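Long-range contact in oxidase (Sinorhizobium meliloti, PDB 4FFU), which belongs to the MaoC-like family and may act as a monoamine oxidase, though its true activity is uncertain: residues D134-C148 / L159-P171. Sequence-based numbering, arbitrary orientation. Where two conformers were deposited one is given.
Sequences DDPKRPGAGRVVERC and LAADHILIVERKP
Arg169 and Asp134 form a salt bridge in which NH2 of Arg169 lies 2.7 Å from OD1 of Asp134. The oxygen sits near the guanidinium plane, but the nitrogen approaches from above the carboxylate, the two planes standing 78° apart. Extended from CG to NE (chi2 -173°, chi3 -177°), the arginine reaches past the turn Arg138 to Ala141; its NE makes a weak bond to Pro139 O, while its backbone N donates a straight bond to Gly140 O (2.9 Å). Exchanging this arginine for a leucine would probably leave Asp134 without its counter-charge and the turn tied to 159-171 mainly through the backbone. At the far end NH1 of Arg147 meets OD1 of Asp162 at 3.1 Å, with Arg110 of the neighbouring strand 103-113 pairing with the other carboxylate oxygen.

Between these bridges strands 141-148 and 159-168 form an antiparallel ladder, two bonds joining each of the pairs Gly142–Val167, Val144–Leu165, Glu146–His163 and Cys148–Ala161. NE2 of His163 reaches Ser105. Beta-branched valine and isoleucine suit the extended backbone: CG2 of Val144 packs on CG2 of Val167 (3.6 Å). On the opposite face, CD1 of Ile166 lies over the guanidinium of Arg138, 3.4 Å from its NH1, and CG of Arg143 rests on CG2 of Ile164 (3.8 Å), the two side chains crossing at an angle.

The hairpin thus supplies two inner strands of the antiparallel sheet of a hot-dog fold, as in MaoC-like proteins, with Leu159 packing on helix 84-93. Backbone bonds set its register; the two salt bridges crossing it lie towards its ends, with apolar and polar side chains between.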
loop_
_atom_site.group_PDB
_atom_site.type_symbol
_atom_site.label_atom_id
_atom_site.label_comp_id
_atom_site.label_asym_id
_atom_site.label_seq_id
_atom_site.Cartn_x
_atom_site.Cartn_y
_atom_site.Cartn_z
ATOM N N ASP I 134 26.200 10.350 31.090
ATOM C CA ASP I 134 26.849 9.039 31.111
ATOM C C ASP I 134 25.790 7.939 31.130
ATOM O O ASP I 134 24.710 8.107 31.701
ATOM C CB ASP I 134 27.743 8.894 32.346
ATOM C CG ASP I 134 29.028 9.700 32.250
ATOM O OD1 ASP I 134 29.290 10.348 31.213
ATOM O OD2 ASP I 134 29.792 9.682 33.238
ATOM N N ASP I 135 26.092 6.819 30.481
ATOM C CA ASP I 135 25.230 5.646 30.564
ATOM C C ASP I 135 25.648 4.833 31.792
ATOM O O ASP I 135 26.797 4.380 31.877
ATOM C CB ASP I 135 25.319 4.802 29.286
ATOM C CG ASP I 135 24.100 3.898 29.079
ATOM O OD1 ASP I 135 23.199 3.844 29.949
ATOM O OD2 ASP I 135 24.039 3.239 28.024
ATOM N N PRO I 136 24.723 4.667 32.761
ATOM C CA PRO I 136 25.052 3.913 33.979
ATOM C C PRO I 136 25.372 2.430 33.716
ATOM O O PRO I 136 26.130 1.824 34.475
ATOM C CB PRO I 136 23.788 4.061 34.841
ATOM C CG PRO I 136 22.696 4.405 33.879
ATOM C CD PRO I 136 23.358 5.225 32.811
ATOM N N LYS I 137 24.816 1.871 32.641
ATOM C CA LYS I 137 24.998 0.452 32.310
ATOM C C LYS I 137 26.209 0.186 31.411
ATOM O O LYS I 137 26.819 -0.883 31.494
ATOM C CB LYS I 137 23.731 -0.139 31.664
ATOM C CG LYS I 137 22.401 0.153 32.362
ATOM C CD LYS I 137 22.274 -0.496 33.737
ATOM C CE LYS I 137 22.506 0.512 34.853
ATOM N NZ LYS I 137 22.152 -0.033 36.190
ATOM N N ARG I 138 26.544 1.150 30.550
ATOM C CA ARG I 138 27.635 0.985 29.576
ATOM C C ARG I 138 28.638 2.139 29.629
ATOM O O ARG I 138 28.312 3.266 29.232
ATOM C CB ARG I 138 27.074 0.833 28.153
ATOM C CG ARG I 138 26.441 -0.521 27.857
ATOM C CD ARG I 138 25.110 -0.375 27.128
ATOM N NE ARG I 138 24.168 0.466 27.877
ATOM C CZ ARG I 138 22.839 0.396 27.794
ATOM N NH1 ARG I 138 22.093 1.217 28.523
ATOM N NH2 ARG I 138 22.250 -0.491 26.997
ATOM N N PRO I 139 29.867 1.865 30.117
ATOM C CA PRO I 139 30.900 2.904 30.222
ATOM C C PRO I 139 31.433 3.380 28.871
ATOM O O PRO I 139 32.013 4.473 28.795
ATOM C CB PRO I 139 32.016 2.212 31.024
ATOM C CG PRO I 139 31.334 1.081 31.725
ATOM C CD PRO I 139 30.311 0.606 30.739
ATOM N N GLY I 140 31.234 2.574 27.824
ATOM C CA GLY I 140 31.662 2.924 26.473
ATOM C C GLY I 140 30.601 3.673 25.676
ATOM O O GLY I 140 30.769 3.913 24.471
ATOM N N ALA I 141 29.508 4.043 26.345
ATOM C CA ALA I 141 28.411 4.762 25.692
ATOM C C ALA I 141 27.938 5.914 26.564
ATOM O O ALA I 141 28.227 5.952 27.760
ATOM C CB ALA I 141 27.242 3.820 25.387
ATOM N N GLY I 142 27.210 6.842 25.945
ATOM C CA GLY I 142 26.506 7.897 26.678
ATOM C C GLY I 142 25.065 7.967 26.211
ATOM O O GLY I 142 24.728 7.408 25.184
ATOM N N ARG I 143 24.233 8.667 26.980
ATOM C CA ARG I 143 22.824 8.888 26.656
ATOM C C ARG I 143 22.619 10.298 26.099
ATOM O O ARG I 143 23.070 11.289 26.707
ATOM C CB ARG I 143 21.966 8.666 27.917
ATOM C CG ARG I 143 20.465 8.897 27.744
ATOM C CD ARG I 143 19.711 8.771 29.063
ATOM N NE ARG I 143 18.812 9.904 29.310
ATOM C CZ ARG I 143 17.534 9.783 29.658
ATOM N NH1 ARG I 143 17.005 8.577 29.828
ATOM N NH2 ARG I 143 16.785 10.861 29.856
ATOM N N VAL I 144 21.953 10.396 24.950
ATOM C CA VAL I 144 21.617 11.704 24.368
ATOM C C VAL I 144 20.095 11.787 24.214
ATOM O O VAL I 144 19.476 10.877 23.666
ATOM C CB VAL I 144 22.291 11.907 22.994
ATOM C CG1 VAL I 144 21.921 13.263 22.400
ATOM C CG2 VAL I 144 23.807 11.769 23.107
ATOM N N VAL I 145 19.497 12.866 24.719
ATOM C CA VAL I 145 18.066 13.097 24.498
ATOM C C VAL I 145 17.884 14.085 23.345
ATOM O O VAL I 145 18.384 15.213 23.397
ATOM C CB VAL I 145 17.371 13.636 25.747
ATOM C CG1 VAL I 145 15.909 13.993 25.438
ATOM C CG2 VAL I 145 17.494 12.638 26.900
ATOM N N GLU I 146 17.167 13.649 22.312
ATOM C CA GLU I 146 16.731 14.533 21.226
ATOM C C GLU I 146 15.243 14.879 21.393
ATOM O O GLU I 146 14.366 14.012 21.283
ATOM C CB GLU I 146 16.936 13.854 19.875
ATOM C CG GLU I 146 18.389 13.560 19.550
ATOM C CD GLU I 146 18.604 13.223 18.089
ATOM O OE1 GLU I 146 17.769 12.511 17.490
ATOM O OE2 GLU I 146 19.634 13.662 17.547
ATOM N N ARG I 147 14.963 16.152 21.634
ATOM C CA ARG I 147 13.598 16.625 21.732
ATOM C C ARG I 147 13.032 16.726 20.323
ATOM O O ARG I 147 13.623 17.412 19.477
ATOM C CB ARG I 147 13.567 17.992 22.412
ATOM C CG ARG I 147 12.174 18.604 22.455
ATOM C CD ARG I 147 11.619 18.560 23.865
ATOM N NE ARG I 147 10.315 19.226 23.991
ATOM C CZ ARG I 147 9.200 18.612 24.392
ATOM N NH1 ARG I 147 9.224 17.314 24.704
ATOM N NH2 ARG I 147 8.064 19.308 24.497
ATOM N N CYS I 148 11.908 16.051 20.061
ATOM C CA CYS I 148 11.289 16.087 18.741
ATOM C C CYS I 148 9.987 16.862 18.854
ATOM O O CYS I 148 9.160 16.553 19.699
ATOM C CB CYS I 148 11.016 14.675 18.213
ATOM S SG CYS I 148 12.540 13.715 17.985
ATOM N N LEU I 159 2.666 17.585 18.145
ATOM C CA LEU I 159 3.173 16.450 18.911
ATOM C C LEU I 159 4.598 16.749 19.410
ATOM O O LEU I 159 5.403 17.403 18.724
ATOM C CB LEU I 159 3.163 15.195 17.991
ATOM C CG LEU I 159 3.590 13.871 18.617
ATOM C CD1 LEU I 159 2.841 12.719 17.910
ATOM C CD2 LEU I 159 5.109 13.667 18.547
ATOM N N ALA I 160 4.921 16.257 20.596
ATOM C CA ALA I 160 6.272 16.393 21.125
ATOM C C ALA I 160 6.657 15.092 21.784
ATOM O O ALA I 160 5.793 14.367 22.257
ATOM C CB ALA I 160 6.329 17.528 22.142
ATOM N N ALA I 161 7.950 14.795 21.796
ATOM C CA ALA I 161 8.461 13.595 22.459
ATOM C C ALA I 161 9.952 13.761 22.654
ATOM O O ALA I 161 10.604 14.399 21.834
ATOM C CB ALA I 161 8.204 12.365 21.609
ATOM N N ASP I 162 10.485 13.142 23.705
ATOM C CA ASP I 162 11.928 13.110 23.950
ATOM C C ASP I 162 12.508 11.774 23.527
ATOM O O ASP I 162 12.203 10.737 24.132
ATOM C CB ASP I 162 12.220 13.347 25.436
ATOM C CG ASP I 162 11.841 14.745 25.894
ATOM O OD1 ASP I 162 11.762 15.650 25.042
ATOM O OD2 ASP I 162 11.587 14.916 27.114
ATOM N N HIS I 163 13.315 11.780 22.471
ATOM C CA HIS I 163 13.898 10.547 21.941
ATOM C C HIS I 163 15.210 10.265 22.669
ATOM O O HIS I 163 16.116 11.115 22.705
ATOM C CB HIS I 163 14.127 10.696 20.439
ATOM C CG HIS I 163 14.540 9.434 19.757
ATOM N ND1 HIS I 163 15.078 9.428 18.490
ATOM C CD2 HIS I 163 14.460 8.138 20.143
ATOM C CE1 HIS I 163 15.321 8.178 18.125
ATOM N NE2 HIS I 163 14.954 7.378 19.111
ATOM N N ILE I 164 15.292 9.084 23.270
ATOM C CA ILE I 164 16.466 8.684 24.007
ATOM C C ILE I 164 17.359 7.806 23.139
ATOM O O ILE I 164 16.959 6.715 22.694
ATOM C CB ILE I 164 16.119 7.900 25.301
ATOM C CG1 ILE I 164 15.184 8.715 26.197
ATOM C CG2 ILE I 164 17.401 7.549 26.044
ATOM C CD1 ILE I 164 14.456 7.859 27.211
ATOM N N LEU I 165 18.581 8.279 22.938
ATOM C CA LEU I 165 19.584 7.565 22.166
ATOM C C LEU I 165 20.712 7.084 23.061
ATOM O O LEU I 165 21.145 7.797 23.977
ATOM C CB LEU I 165 20.191 8.515 21.116
ATOM C CG LEU I 165 19.269 9.115 20.072
ATOM C CD1 LEU I 165 20.082 10.044 19.171
ATOM C CD2 LEU I 165 18.615 7.973 19.278
ATOM N N ILE I 166 21.180 5.863 22.814
ATOM C CA ILE I 166 22.397 5.372 23.464
ATOM C C ILE I 166 23.491 5.473 22.401
ATOM O O ILE I 166 23.426 4.784 21.363
ATOM C CB ILE I 166 22.244 3.923 23.967
ATOM C CG1 ILE I 166 21.167 3.853 25.057
ATOM C CG2 ILE I 166 23.579 3.367 24.492
ATOM C CD1 ILE I 166 20.932 2.451 25.575
ATOM N N VAL I 167 24.464 6.350 22.642
ATOM C CA VAL I 167 25.445 6.716 21.620
ATOM C C VAL I 167 26.844 6.248 22.042
ATOM O O VAL I 167 27.293 6.543 23.143
ATOM C CB VAL I 167 25.461 8.238 21.348
ATOM C CG1 VAL I 167 26.378 8.552 20.165
ATOM C CG2 VAL I 167 24.041 8.756 21.085
ATOM N N GLU I 168 27.500 5.488 21.161
ATOM C CA GLU I 168 28.890 5.058 21.370
ATOM C C GLU I 168 29.823 6.235 21.614
ATOM O O GLU I 168 29.715 7.272 20.954
ATOM C CB GLU I 168 29.399 4.288 20.152
ATOM C CG GLU I 168 28.796 2.903 19.981
ATOM C CD GLU I 168 29.284 2.212 18.715
ATOM O OE1 GLU I 168 30.422 2.505 18.268
ATOM O OE2 GLU I 168 28.533 1.367 18.170
ATOM N N ARG I 169 30.745 6.066 22.559
ATOM C CA ARG I 169 31.791 7.064 22.783
ATOM C C ARG I 169 32.840 6.925 21.689
ATOM O O ARG I 169 33.027 5.821 21.146
ATOM C CB ARG I 169 32.434 6.874 24.153
ATOM C CG ARG I 169 31.502 7.201 25.304
ATOM C CD ARG I 169 32.238 7.149 26.630
ATOM N NE ARG I 169 31.319 7.391 27.736
ATOM C CZ ARG I 169 31.063 8.585 28.256
ATOM N NH1 ARG I 169 31.668 9.669 27.788
ATOM N NH2 ARG I 169 30.200 8.689 29.253
ATOM N N LYS I 170 33.516 8.034 21.360
ATOM C CA LYS I 170 34.523 8.003 20.293
ATOM C C LYS I 170 35.716 7.149 20.698
ATOM O O LYS I 170 36.164 7.228 21.836
ATOM C CB LYS I 170 34.949 9.397 19.810
ATOM C CG LYS I 170 35.508 10.350 20.848
ATOM C CD LYS I 170 36.200 11.517 20.159
ATOM C CE LYS I 170 35.267 12.230 19.194
ATOM N NZ LYS I 170 35.977 12.814 18.021
ATOM N N PRO I 171 36.199 6.301 19.773
ATOM C CA PRO I 171 37.265 5.362 20.104
ATOM C C PRO I 171 38.584 6.083 20.290
ATOM O O PRO I 171 38.811 7.117 19.662
ATOM C CB PRO I 171 37.335 4.443 18.871
ATOM C CG PRO I 171 36.102 4.729 18.078
ATOM C CD PRO I 171 35.769 6.159 18.372
HETATM O O HOH W 1 28.845 5.821 30.259
HETATM O O HOH W 2 15.406 11.921 17.330
#